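PDB 4BHU: biofilm-surface layer protein A from Bacillus subtilis, which self-assembles into a stable, water-repellent layer on the surface of biofilms and is required for complex colony architecture. Local coordinates for residues L34-V39 with N108-I113; A99-F104 with S122-K127; F48-K53 with T64-N69; F22-L27 with K90-T95. The protein carries 1 engineered substitution. All blocks are in the same frame, centred on the assembly; numbering follows the deposited sequence.

Contact 1: L34-V39 with N108-I113; sequences LLSLGV and NKSLSI
L35 and I113 pair antiparallel, with I113 N giving a straight hydrogen bond to L35 O (2.8 Å, 160°). L37 and L111 form the next hydrogen-bonded pair. L37 N reaches L111 O at 2.9 Å. The return bond from L111 N to L37 O is more bent. I113 O also accepts from L34 N at 3.0 Å, and weakly from L35 N. Two residues thus face one, a classic beta bulge. Both chains then turn a corner, at G38 and at S110-L111. A bent bond from K109 N to V39 O follows the corner.

The polar contacts gather on the face of S36 and S112, whose OG atoms share a hydrogen bond of 2.6 Å. S36 OG also bonds T33 OG1 and receives a weak bond from N108 ND2. The other end of the N108 amide makes an Asx turn. N108 OD1 accepts from S110 N (2.9 Å) and, in the amide plane and on a lone pair, from S110 OG (2.6 Å). With chi1 at 73°, S110 OG lies between its own backbone N and carbonyl carbon, close to that acceptor. These bonds fix which way the N108 amide is turned.

The opposite face carries L35, L37, L111 and I113. It fits the hydrophobic cap known for this family, and these residues pack on L77, L79 and D80 of a second subunit. Strand 35-37 lies between strand 112-113 and strand 72-81, with S36 bonded through its backbone to D80.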
loop_
_atom_site.group_PDB
_atom_site.type_symbol
_atom_site.label_atom_id
_atom_site.label_comp_id
_atom_site.label_asym_id
_atom_site.label_seq_id
_atom_site.Cartn_x
_atom_site.Cartn_y
_atom_site.Cartn_z
ATOM N N LEU C 34 -7.434 -8.472 4.204
ATOM C CA LEU C 34 -6.656 -7.264 4.344
ATOM C C LEU C 34 -5.217 -7.608 4.703
ATOM O O LEU C 34 -4.284 -7.100 4.086
ATOM C CB LEU C 34 -7.268 -6.343 5.375
ATOM C CG LEU C 34 -8.472 -5.545 4.894
ATOM C CD1 LEU C 34 -8.970 -4.678 6.026
ATOM C CD2 LEU C 34 -8.122 -4.709 3.674
ATOM N N LEU C 35 -5.053 -8.494 5.679
ATOM C CA LEU C 35 -3.745 -8.948 6.155
ATOM C C LEU C 35 -3.912 -10.307 6.827
ATOM O O LEU C 35 -4.743 -10.468 7.723
ATOM C CB LEU C 35 -3.185 -7.953 7.167
ATOM C CG LEU C 35 -1.796 -8.172 7.726
ATOM C CD1 LEU C 35 -0.760 -8.209 6.591
ATOM C CD2 LEU C 35 -1.482 -7.078 8.770
ATOM N N SER C 36 -3.141 -11.297 6.385
ATOM C CA SER C 36 -3.137 -12.620 7.006
ATOM C C SER C 36 -1.714 -13.150 7.090
ATOM O O SER C 36 -0.897 -12.945 6.195
ATOM C CB SER C 36 -3.993 -13.637 6.235
ATOM O OG SER C 36 -5.352 -13.275 6.197
ATOM N N LEU C 37 -1.445 -13.864 8.160
ATOM C CA LEU C 37 -0.154 -14.470 8.384
ATOM C C LEU C 37 -0.346 -15.794 9.125
ATOM O O LEU C 37 -0.841 -15.821 10.270
ATOM C CB LEU C 37 0.680 -13.515 9.228
ATOM C CG LEU C 37 2.165 -13.752 9.271
ATOM C CD1 LEU C 37 2.893 -12.440 9.662
ATOM C CD2 LEU C 37 2.429 -14.876 10.262
ATOM N N GLY C 38 -0.005 -16.906 8.472
ATOM C CA GLY C 38 -0.096 -18.196 9.115
ATOM C C GLY C 38 -0.667 -19.279 8.211
ATOM O O GLY C 38 -0.518 -19.219 7.004
ATOM N N VAL C 39 -1.381 -20.234 8.815
ATOM C CA VAL C 39 -1.792 -21.447 8.116
ATOM C C VAL C 39 -2.955 -21.242 7.149
ATOM O O VAL C 39 -3.974 -20.664 7.519
ATOM C CB VAL C 39 -2.215 -22.548 9.121
ATOM C CG1 VAL C 39 -2.739 -23.751 8.372
ATOM C CG2 VAL C 39 -1.062 -22.930 10.056
ATOM N N ASN C 108 -8.755 -20.500 5.414
ATOM C CA ASN C 108 -7.816 -19.619 6.076
ATOM C C ASN C 108 -7.857 -19.895 7.570
ATOM O O ASN C 108 -8.849 -19.640 8.241
ATOM C CB ASN C 108 -8.219 -18.170 5.776
ATOM C CG ASN C 108 -7.243 -17.144 6.334
ATOM O OD1 ASN C 108 -6.399 -17.451 7.172
ATOM N ND2 ASN C 108 -7.348 -15.914 5.843
ATOM N N LYS C 109 -6.782 -20.451 8.092
ATOM C CA LYS C 109 -6.676 -20.712 9.517
ATOM C C LYS C 109 -5.569 -19.876 10.151
ATOM O O LYS C 109 -4.950 -20.286 11.137
ATOM C CB LYS C 109 -6.412 -22.195 9.725
ATOM C CG LYS C 109 -7.452 -23.064 9.019
ATOM C CD LYS C 109 -7.161 -24.545 9.231
ATOM C CE LYS C 109 -7.643 -24.990 10.576
ATOM N NZ LYS C 109 -9.129 -25.164 10.576
ATOM N N SER C 110 -5.334 -18.702 9.590
ATOM C CA SER C 110 -4.179 -17.884 10.003
ATOM C C SER C 110 -4.572 -16.770 10.955
ATOM O O SER C 110 -5.743 -16.599 11.234
ATOM C CB SER C 110 -3.523 -17.288 8.757
ATOM O OG SER C 110 -4.309 -16.255 8.206
ATOM N N LEU C 111 -3.596 -16.009 11.452
ATOM C CA LEU C 111 -3.907 -14.717 12.047
ATOM C C LEU C 111 -4.381 -13.835 10.901
ATOM O O LEU C 111 -3.712 -13.715 9.893
ATOM C CB LEU C 111 -2.686 -14.091 12.725
ATOM C CG LEU C 111 -1.927 -14.918 13.761
ATOM C CD1 LEU C 111 -0.522 -14.362 13.950
ATOM C CD2 LEU C 111 -2.689 -14.967 15.091
ATOM N N SER C 112 -5.538 -13.205 11.047
ATOM C CA SER C 112 -6.119 -12.532 9.919
ATOM C C SER C 112 -6.990 -11.361 10.306
ATOM O O SER C 112 -7.799 -11.439 11.252
ATOM C CB SER C 112 -6.943 -13.513 9.097
ATOM O OG SER C 112 -7.361 -12.927 7.875
ATOM N N ILE C 113 -6.812 -10.295 9.541
ATOM C CA ILE C 113 -7.796 -9.240 9.427
ATOM C C ILE C 113 -8.508 -9.527 8.122
ATOM O O ILE C 113 -7.994 -9.289 7.029
ATOM C CB ILE C 113 -7.161 -7.844 9.458
ATOM C CG1 ILE C 113 -6.394 -7.663 10.771
ATOM C CG2 ILE C 113 -8.239 -6.810 9.330
ATOM C CD1 ILE C 113 -5.600 -6.382 10.861
HETATM O O HOH W 1 -1.576 -19.872 11.743
#

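Contact 2: A99-F104 with S122-K127; sequences AGTYTF and SIDVAK
Strands 100-104 and 122-125 run antiparallel at 155°, their axes 4.6 Å apart at closest approach. G100 pairs with V125 and Y102 with I123, each through two hydrogen bonds. Y102 N to I123 O is 2.9 Å and nearly straight at 166°.

On one face T101 and D124 lie side by side. T101 OG1 donates to D124 OD1 at 2.8 Å, coming from above the carboxylate plane. D124 OD2 is bonded to a dimethyl-lysine side chain of a fifth subunit, and T101 also packs on a dimethyl-lysine of that subunit.

The other face looks into the core of an immunoglobulin-like beta sandwich, in keeping with the E-set clan of the family. Here F104 and I123 lie against A10 of strand 7-12. I123 CG1 sits between the backbone N and the carbonyl carbon (chi1 60°), which brings I123 CD1 to the edge of the F104 ring, 3.8 Å from F104 CE1. The Y102 ring crosses V125 obliquely, with Y102 CD1 3.9 Å from V125 CG2. Its hydroxyl bonds A98 O. F48 meets the Y102 ring edge-to-face.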
loop_
_atom_site.group_PDB
_atom_site.type_symbol
_atom_site.label_atom_id
_atom_site.label_comp_id
_atom_site.label_asym_id
_atom_site.label_seq_id
_atom_site.Cartn_x
_atom_site.Cartn_y
_atom_site.Cartn_z
ATOM N N ALA C 99 -16.587 -40.613 -13.342
ATOM C CA ALA C 99 -17.331 -39.456 -13.756
ATOM C C ALA C 99 -18.261 -38.975 -12.643
ATOM O O ALA C 99 -18.901 -39.763 -11.935
ATOM C CB ALA C 99 -18.102 -39.754 -15.016
ATOM N N GLY C 100 -18.301 -37.665 -12.469
ATOM C CA GLY C 100 -19.131 -37.048 -11.449
ATOM C C GLY C 100 -18.565 -35.661 -11.159
ATOM O O GLY C 100 -17.609 -35.215 -11.809
ATOM N N THR C 101 -19.154 -34.991 -10.179
ATOM C CA THR C 101 -18.702 -33.664 -9.744
ATOM C C THR C 101 -17.910 -33.784 -8.450
ATOM O O THR C 101 -18.330 -34.499 -7.522
ATOM C CB THR C 101 -19.927 -32.773 -9.507
ATOM O OG1 THR C 101 -20.617 -32.597 -10.747
ATOM C CG2 THR C 101 -19.519 -31.417 -8.941
ATOM N N TYR C 102 -16.759 -33.108 -8.390
ATOM C CA TYR C 102 -15.840 -33.211 -7.270
ATOM C C TYR C 102 -15.557 -31.828 -6.707
ATOM O O TYR C 102 -15.198 -30.937 -7.457
ATOM C CB TYR C 102 -14.534 -33.876 -7.683
ATOM C CG TYR C 102 -14.714 -35.338 -8.041
ATOM C CD1 TYR C 102 -15.159 -35.711 -9.303
ATOM C CD2 TYR C 102 -14.474 -36.336 -7.100
ATOM C CE1 TYR C 102 -15.371 -37.072 -9.629
ATOM C CE2 TYR C 102 -14.684 -37.697 -7.414
ATOM C CZ TYR C 102 -15.112 -38.048 -8.673
ATOM O OH TYR C 102 -15.306 -39.380 -8.968
ATOM N N THR C 103 -15.751 -31.676 -5.400
ATOM C CA THR C 103 -15.689 -30.362 -4.731
ATOM C C THR C 103 -14.448 -30.248 -3.866
ATOM O O THR C 103 -14.172 -31.138 -3.075
ATOM C CB THR C 103 -16.975 -30.140 -3.902
ATOM O OG1 THR C 103 -18.064 -30.091 -4.811
ATOM C CG2 THR C 103 -16.976 -28.805 -3.146
ATOM N N PHE C 104 -13.679 -29.171 -4.083
ATOM C CA PHE C 104 -12.455 -28.872 -3.322
ATOM C C PHE C 104 -12.731 -27.715 -2.380
ATOM O O PHE C 104 -13.603 -26.903 -2.649
ATOM C CB PHE C 104 -11.305 -28.508 -4.276
ATOM C CG PHE C 104 -11.003 -29.582 -5.296
ATOM C CD1 PHE C 104 -11.774 -29.724 -6.415
ATOM C CD2 PHE C 104 -9.929 -30.439 -5.117
ATOM C CE1 PHE C 104 -11.518 -30.734 -7.349
ATOM C CE2 PHE C 104 -9.650 -31.440 -6.046
ATOM C CZ PHE C 104 -10.459 -31.589 -7.162
ATOM N N SER C 122 -15.727 -26.636 -7.787
ATOM C CA SER C 122 -15.881 -28.022 -8.224
ATOM C C SER C 122 -15.383 -28.230 -9.646
ATOM O O SER C 122 -15.214 -27.278 -10.397
ATOM C CB SER C 122 -17.361 -28.414 -8.110
ATOM O OG SER C 122 -18.123 -27.643 -9.006
ATOM N N ILE C 123 -15.103 -29.485 -10.009
ATOM C CA ILE C 123 -14.812 -29.812 -11.399
ATOM C C ILE C 123 -15.801 -30.932 -11.773
ATOM O O ILE C 123 -16.304 -31.631 -10.901
ATOM C CB ILE C 123 -13.371 -30.334 -11.637
ATOM C CG1 ILE C 123 -13.140 -31.606 -10.832
ATOM C CG2 ILE C 123 -12.269 -29.252 -11.331
ATOM C CD1 ILE C 123 -11.776 -32.162 -10.911
ATOM N N ASP C 124 -16.057 -31.090 -13.060
ATOM C CA ASP C 124 -16.824 -32.232 -13.570
ATOM C C ASP C 124 -15.880 -33.141 -14.333
ATOM O O ASP C 124 -15.233 -32.715 -15.289
ATOM C CB ASP C 124 -17.921 -31.777 -14.530
ATOM C CG ASP C 124 -19.093 -31.092 -13.827
ATOM O OD1 ASP C 124 -19.158 -31.077 -12.580
ATOM O OD2 ASP C 124 -19.976 -30.587 -14.545
ATOM N N VAL C 125 -15.796 -34.393 -13.906
ATOM C CA VAL C 125 -15.078 -35.413 -14.654
ATOM C C VAL C 125 -16.095 -36.060 -15.591
ATOM O O VAL C 125 -17.138 -36.536 -15.138
ATOM C CB VAL C 125 -14.459 -36.461 -13.711
ATOM C CG1 VAL C 125 -13.799 -37.604 -14.517
ATOM C CG2 VAL C 125 -13.424 -35.794 -12.780
ATOM N N ALA C 126 -15.781 -36.073 -16.886
ATOM C CA ALA C 126 -16.669 -36.585 -17.922
ATOM C C ALA C 126 -16.689 -38.121 -18.017
ATOM O O ALA C 126 -15.726 -38.794 -17.654
ATOM C CB ALA C 126 -16.254 -35.996 -19.266
ATOM N N LYS C 127 -17.806 -38.659 -18.495
ATOM C CA LYS C 127 -17.911 -40.083 -18.780
ATOM C C LYS C 127 -17.100 -40.402 -20.021
ATOM O O LYS C 127 -17.052 -39.611 -20.948
ATOM C CB LYS C 127 -19.351 -40.459 -19.081
ATOM C CG LYS C 127 -20.245 -40.561 -17.854
ATOM C CD LYS C 127 -21.699 -40.691 -18.280
ATOM C CE LYS C 127 -21.915 -41.891 -19.211
ATOM N NZ LYS C 127 -23.313 -41.974 -19.758
#

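Contact 3: F48-K53 with T64-N69; sequences FTANTK and TQILNN
I66 carries most of this contact, laying its side chain against the backbone of A50 to T52. I66 CD1 makes the closest approach. I66 CD1 lies 3.5 Å from N51 C and 4.2 Å from A50 CB. The second branch, I66 CG2, rests 3.6 Å from A50 O. An extended chain (chi1 -54°, chi2 179°) carries CD1 across to the loop, while CG2 stays anti to the backbone N. T49 adds a looser touch, with T49 CG2 3.9 Å from N69 O.

The next shell sets the path of the loop. N51 OD1 accepts from K53 N at 3.0 Å, an Asx turn, and N51 N is bonded to D54 OD2. A50 is hydrogen-bonded through its backbone to G70, and its methyl also touches V73 of strand 72-81. T49 O accepts from K94 NZ, and K53 O from N92 ND2, tying the loop to strand 90-95. I66 itself is backed by L61.

The contact therefore joins the loop after strand 39-43 to the short strand 66-67 at the protein surface. No hydrogen bond spans the two segments. Aliphatic side-chain atoms pack by van der Waals contact, largely on backbone. Such packing carries little directional preference, so the precise position of the loop probably depends on the polar bonds around it.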
loop_
_atom_site.group_PDB
_atom_site.type_symbol
_atom_site.label_atom_id
_atom_site.label_comp_id
_atom_site.label_asym_id
_atom_site.label_seq_id
_atom_site.Cartn_x
_atom_site.Cartn_y
_atom_site.Cartn_z
ATOM N N PHE C 48 -9.229 -37.864 -5.125
ATOM C CA PHE C 48 -8.008 -37.079 -5.376
ATOM C C PHE C 48 -7.179 -37.032 -4.107
ATOM O O PHE C 48 -7.717 -36.828 -3.013
ATOM C CB PHE C 48 -8.328 -35.628 -5.798
ATOM C CG PHE C 48 -8.988 -35.506 -7.142
ATOM C CD1 PHE C 48 -8.233 -35.446 -8.303
ATOM C CD2 PHE C 48 -10.362 -35.464 -7.253
ATOM C CE1 PHE C 48 -8.870 -35.346 -9.562
ATOM C CE2 PHE C 48 -10.988 -35.358 -8.489
ATOM C CZ PHE C 48 -10.229 -35.299 -9.647
ATOM N N THR C 49 -5.869 -37.216 -4.245
ATOM C CA THR C 49 -4.961 -37.062 -3.127
ATOM C C THR C 49 -3.671 -36.387 -3.589
ATOM O O THR C 49 -3.353 -36.366 -4.783
ATOM C CB THR C 49 -4.613 -38.394 -2.475
ATOM O OG1 THR C 49 -4.080 -39.286 -3.462
ATOM C CG2 THR C 49 -5.835 -39.010 -1.829
ATOM N N ALA C 50 -2.938 -35.812 -2.644
ATOM C CA ALA C 50 -1.716 -35.101 -2.987
ATOM C C ALA C 50 -0.525 -35.951 -2.637
ATOM O O ALA C 50 -0.555 -36.694 -1.663
ATOM C CB ALA C 50 -1.631 -33.763 -2.218
ATOM N N ASN C 51 0.542 -35.773 -3.402
ATOM C CA ASN C 51 1.858 -36.304 -3.051
ATOM C C ASN C 51 2.955 -35.315 -3.440
ATOM O O ASN C 51 2.666 -34.211 -3.944
ATOM C CB ASN C 51 2.104 -37.650 -3.730
ATOM C CG ASN C 51 1.936 -37.582 -5.210
ATOM O OD1 ASN C 51 2.491 -36.703 -5.884
ATOM N ND2 ASN C 51 1.176 -38.528 -5.752
ATOM N N THR C 52 4.206 -35.693 -3.209
ATOM C CA THR C 52 5.295 -34.733 -3.361
ATOM C C THR C 52 5.636 -34.433 -4.799
ATOM O O THR C 52 6.540 -33.641 -5.054
ATOM C CB THR C 52 6.568 -35.147 -2.624
ATOM O OG1 THR C 52 7.031 -36.401 -3.144
ATOM C CG2 THR C 52 6.308 -35.250 -1.149
ATOM N N LYS C 53 4.919 -35.024 -5.749
ATOM C CA LYS C 53 5.050 -34.593 -7.143
ATOM C C LYS C 53 4.053 -33.497 -7.533
ATOM O O LYS C 53 4.129 -32.924 -8.621
ATOM C CB LYS C 53 4.932 -35.786 -8.097
ATOM C CG LYS C 53 6.160 -36.698 -8.039
ATOM C CD LYS C 53 5.927 -37.974 -8.853
ATOM C CE LYS C 53 7.222 -38.761 -9.054
ATOM N NZ LYS C 53 7.047 -39.863 -10.057
ATOM N N THR C 64 5.816 -32.740 4.876
ATOM C CA THR C 64 5.203 -32.127 6.062
ATOM C C THR C 64 3.942 -31.298 5.770
ATOM O O THR C 64 3.164 -31.018 6.679
ATOM C CB THR C 64 6.203 -31.226 6.819
ATOM O OG1 THR C 64 6.844 -30.350 5.896
ATOM C CG2 THR C 64 7.249 -32.068 7.536
ATOM N N GLN C 65 3.757 -30.902 4.514
ATOM C CA GLN C 65 2.586 -30.142 4.095
ATOM C C GLN C 65 1.410 -31.032 3.725
ATOM O O GLN C 65 0.304 -30.545 3.515
ATOM C CB GLN C 65 2.897 -29.332 2.830
ATOM C CG GLN C 65 3.903 -28.199 2.973
ATOM C CD GLN C 65 4.106 -27.509 1.616
ATOM O OE1 GLN C 65 4.965 -27.905 0.830
ATOM N NE2 GLN C 65 3.265 -26.513 1.318
ATOM N N ILE C 66 1.663 -32.325 3.542
ATOM C CA ILE C 66 0.601 -33.250 3.149
ATOM C C ILE C 66 0.182 -34.056 4.364
ATOM O O ILE C 66 0.993 -34.758 4.949
ATOM C CB ILE C 66 1.066 -34.183 2.009
ATOM C CG1 ILE C 66 1.604 -33.341 0.858
ATOM C CG2 ILE C 66 -0.074 -35.047 1.545
ATOM C CD1 ILE C 66 2.110 -34.142 -0.299
ATOM N N LEU C 67 -1.081 -33.905 4.745
ATOM C CA LEU C 67 -1.654 -34.494 5.941
ATOM C C LEU C 67 -2.929 -35.315 5.648
ATOM O O LEU C 67 -3.535 -35.206 4.577
ATOM C CB LEU C 67 -1.997 -33.392 6.938
ATOM C CG LEU C 67 -0.872 -32.390 7.247
ATOM C CD1 LEU C 67 -1.295 -31.411 8.318
ATOM C CD2 LEU C 67 0.380 -33.133 7.686
ATOM N N ASN C 68 -3.339 -36.125 6.617
ATOM C CA ASN C 68 -4.556 -36.938 6.500
ATOM C C ASN C 68 -4.556 -37.811 5.256
ATOM O O ASN C 68 -5.473 -37.754 4.434
ATOM C CB ASN C 68 -5.787 -36.038 6.519
ATOM C CG ASN C 68 -5.806 -35.122 7.726
ATOM O OD1 ASN C 68 -6.072 -33.920 7.613
ATOM N ND2 ASN C 68 -5.502 -35.684 8.901
ATOM N N ASN C 69 -3.513 -38.622 5.133
ATOM C CA ASN C 69 -3.307 -39.484 3.969
ATOM C C ASN C 69 -3.574 -38.856 2.591
ATOM O O ASN C 69 -4.217 -39.451 1.716
ATOM C CB ASN C 69 -4.082 -40.785 4.136
ATOM C CG ASN C 69 -3.187 -41.910 4.588
ATOM O OD1 ASN C 69 -2.618 -42.635 3.765
ATOM N ND2 ASN C 69 -3.013 -42.033 5.899
#

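Contact 4: F22-L27 with K90-T95; sequences FSDIEL and KLNNKT
F22 lies obliquely against T95 and N93, with F22 CE1 only 3.1 Å from T95 OG1. The F22 ring and the N93 amide have planes 26° apart, and N93 OD1 is 3.5 Å from F22 CD1.

The backbone pairing is antiparallel, with two hydrogen bonds each for S23 with K94 and I25 with L91. L91 N to I25 O is nearly straight (2.8 Å, 171°). Between these pairs the register slips by one. N93, in a left-handed conformation, and K94 both face S23, a G1 beta bulge. D24 OD1 fills the step and accepts N93 N at 2.8 Å, nearly along its C-O axis.

Strand 22-30 lies between strand 7-12 and strand 90-95 in a three-stranded antiparallel sheet. Beyond the latter, K90 is bonded through its backbone to T55.

On the face of E26 and K90, with D24 close by, charged groups gather. The charged atoms of D24 and K90 are not in contact, though D24 CB lies 4.1 Å from K90 CE. A water donates to D24 OD2 at 2.8 Å and accepts a weak bond from K90 NZ.

On the face of I25 and L91 the contacts are apolar. I25 CD1 meets K94 CG at 4.0 Å, the two side chains crossing at about a right angle. A bend at chi2 (-55°) leads K94 away, and its NZ forms a salt bridge with D54.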
loop_
_atom_site.group_PDB
_atom_site.type_symbol
_atom_site.label_atom_id
_atom_site.label_comp_id
_atom_site.label_asym_id
_atom_site.label_seq_id
_atom_site.Cartn_x
_atom_site.Cartn_y
_atom_site.Cartn_z
ATOM N N PHE C 22 -5.340 -39.807 -17.642
ATOM C CA PHE C 22 -4.397 -38.962 -16.926
ATOM C C PHE C 22 -4.679 -37.513 -17.245
ATOM O O PHE C 22 -5.038 -37.162 -18.372
ATOM C CB PHE C 22 -2.952 -39.336 -17.249
ATOM C CG PHE C 22 -2.554 -40.669 -16.700
ATOM C CD1 PHE C 22 -2.013 -40.782 -15.418
ATOM C CD2 PHE C 22 -2.719 -41.824 -17.463
ATOM C CE1 PHE C 22 -1.642 -42.024 -14.910
ATOM C CE2 PHE C 22 -2.352 -43.070 -16.961
ATOM C CZ PHE C 22 -1.810 -43.168 -15.685
ATOM N N SER C 23 -4.566 -36.670 -16.225
ATOM C CA SER C 23 -4.738 -35.256 -16.420
ATOM C C SER C 23 -4.145 -34.472 -15.255
ATOM O O SER C 23 -3.523 -35.033 -14.352
ATOM C CB SER C 23 -6.213 -34.892 -16.594
ATOM O OG SER C 23 -6.323 -33.645 -17.248
ATOM N N ASP C 24 -4.330 -33.159 -15.307
ATOM C CA ASP C 24 -3.832 -32.263 -14.261
ATOM C C ASP C 24 -5.011 -31.412 -13.777
ATOM O O ASP C 24 -5.861 -31.025 -14.572
ATOM C CB ASP C 24 -2.769 -31.293 -14.781
ATOM C CG ASP C 24 -1.571 -31.975 -15.473
ATOM O OD1 ASP C 24 -1.103 -33.043 -15.057
ATOM O OD2 ASP C 24 -1.079 -31.372 -16.441
ATOM N N ILE C 25 -5.012 -31.091 -12.489
ATOM C CA ILE C 25 -6.037 -30.250 -11.884
ATOM C C ILE C 25 -5.339 -29.083 -11.160
ATOM O O ILE C 25 -4.383 -29.298 -10.433
ATOM C CB ILE C 25 -6.832 -31.041 -10.841
ATOM C CG1 ILE C 25 -7.428 -32.332 -11.455
ATOM C CG2 ILE C 25 -7.934 -30.215 -10.316
ATOM C CD1 ILE C 25 -6.436 -33.491 -11.459
ATOM N N GLU C 26 -5.818 -27.861 -11.340
ATOM C CA GLU C 26 -5.188 -26.726 -10.683
ATOM C C GLU C 26 -6.261 -26.012 -9.837
ATOM O O GLU C 26 -7.342 -25.705 -10.332
ATOM C CB GLU C 26 -4.547 -25.796 -11.717
ATOM C CG GLU C 26 -3.673 -24.700 -11.120
ATOM C CD GLU C 26 -2.825 -23.959 -12.165
ATOM O OE1 GLU C 26 -3.392 -23.476 -13.167
ATOM O OE2 GLU C 26 -1.584 -23.861 -11.975
ATOM N N LEU C 27 -5.945 -25.812 -8.560
ATOM C CA LEU C 27 -6.825 -25.095 -7.627
ATOM C C LEU C 27 -6.198 -23.736 -7.295
ATOM O O LEU C 27 -5.059 -23.668 -6.788
ATOM C CB LEU C 27 -6.975 -25.899 -6.342
ATOM C CG LEU C 27 -7.269 -27.375 -6.604
ATOM C CD1 LEU C 27 -7.266 -28.193 -5.318
ATOM C CD2 LEU C 27 -8.588 -27.465 -7.355
ATOM N N LYS C 90 -1.363 -27.458 -7.752
ATOM C CA LYS C 90 -1.481 -28.204 -8.987
ATOM C C LYS C 90 -1.262 -29.694 -8.725
ATOM O O LYS C 90 -0.238 -30.111 -8.192
ATOM C CB LYS C 90 -0.500 -27.713 -10.038
ATOM C CG LYS C 90 -0.772 -28.313 -11.398
ATOM C CD LYS C 90 0.171 -27.808 -12.476
ATOM C CE LYS C 90 -0.392 -28.061 -13.867
ATOM N NZ LYS C 90 0.277 -27.232 -14.914
ATOM N N LEU C 91 -2.275 -30.471 -9.077
ATOM C CA LEU C 91 -2.267 -31.917 -8.906
ATOM C C LEU C 91 -1.852 -32.465 -10.251
ATOM O O LEU C 91 -2.590 -32.354 -11.234
ATOM C CB LEU C 91 -3.655 -32.398 -8.511
ATOM C CG LEU C 91 -4.171 -31.841 -7.185
ATOM C CD1 LEU C 91 -5.530 -32.409 -6.861
ATOM C CD2 LEU C 91 -3.180 -32.123 -6.017
ATOM N N ASN C 92 -0.625 -32.980 -10.304
ATOM C CA ASN C 92 0.007 -33.354 -11.558
ATOM C C ASN C 92 -0.126 -34.824 -11.922
ATOM O O ASN C 92 0.216 -35.712 -11.122
ATOM C CB ASN C 92 1.497 -33.059 -11.484
ATOM C CG ASN C 92 1.802 -31.558 -11.542
ATOM O OD1 ASN C 92 1.304 -30.848 -12.395
ATOM N ND2 ASN C 92 2.617 -31.092 -10.618
ATOM N N ASN C 93 -0.541 -35.050 -13.163
ATOM C CA ASN C 93 -0.565 -36.378 -13.752
ATOM C C ASN C 93 -1.360 -37.348 -12.887
ATOM O O ASN C 93 -0.876 -38.404 -12.500
ATOM C CB ASN C 93 0.863 -36.885 -13.964
ATOM C CG ASN C 93 0.929 -38.055 -14.955
ATOM O OD1 ASN C 93 0.209 -38.080 -15.957
ATOM N ND2 ASN C 93 1.795 -39.013 -14.675
ATOM N N LYS C 94 -2.589 -36.957 -12.569
ATOM C CA LYS C 94 -3.475 -37.789 -11.779
ATOM C C LYS C 94 -4.286 -38.639 -12.718
ATOM O O LYS C 94 -4.652 -38.200 -13.802
ATOM C CB LYS C 94 -4.444 -36.915 -10.975
ATOM C CG LYS C 94 -3.741 -35.997 -9.954
ATOM C CD LYS C 94 -2.863 -36.812 -9.021
ATOM C CE LYS C 94 -2.361 -35.964 -7.874
ATOM N NZ LYS C 94 -1.396 -36.631 -7.012
ATOM N N THR C 95 -4.626 -39.832 -12.263
ATOM C CA THR C 95 -5.650 -40.614 -12.932
ATOM C C THR C 95 -7.008 -40.150 -12.426
ATOM O O THR C 95 -7.313 -40.284 -11.253
ATOM C CB THR C 95 -5.467 -42.112 -12.654
ATOM O OG1 THR C 95 -4.187 -42.497 -13.152
ATOM C CG2 THR C 95 -6.586 -42.946 -13.325
HETATM O O HOH W 2 -1.673 -28.720 -16.967
#

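From the N terminus, strand 22-30 opens contact 4 and strand 35-37 opens contact 1. Contact 3 then opens and closes first, bringing 64-69 back to 48-53, within the spans of both contact 1 and contact 4. Strand 90-95 closes contact 4. Residues 99-104 open contact 2, 108-113 close contact 1, and 122-127 close contact 2. Contact 1 therefore crosses contacts 4 and 2, while contacts 4 and 2 follow in series. In space contact 1 stands apart at what is probably the hydrophobic cap, its centre about 30 Å from that of contact 2. Contacts 2, 3 and 4 meet around F48, which joins the loop 48-53 to both sheets.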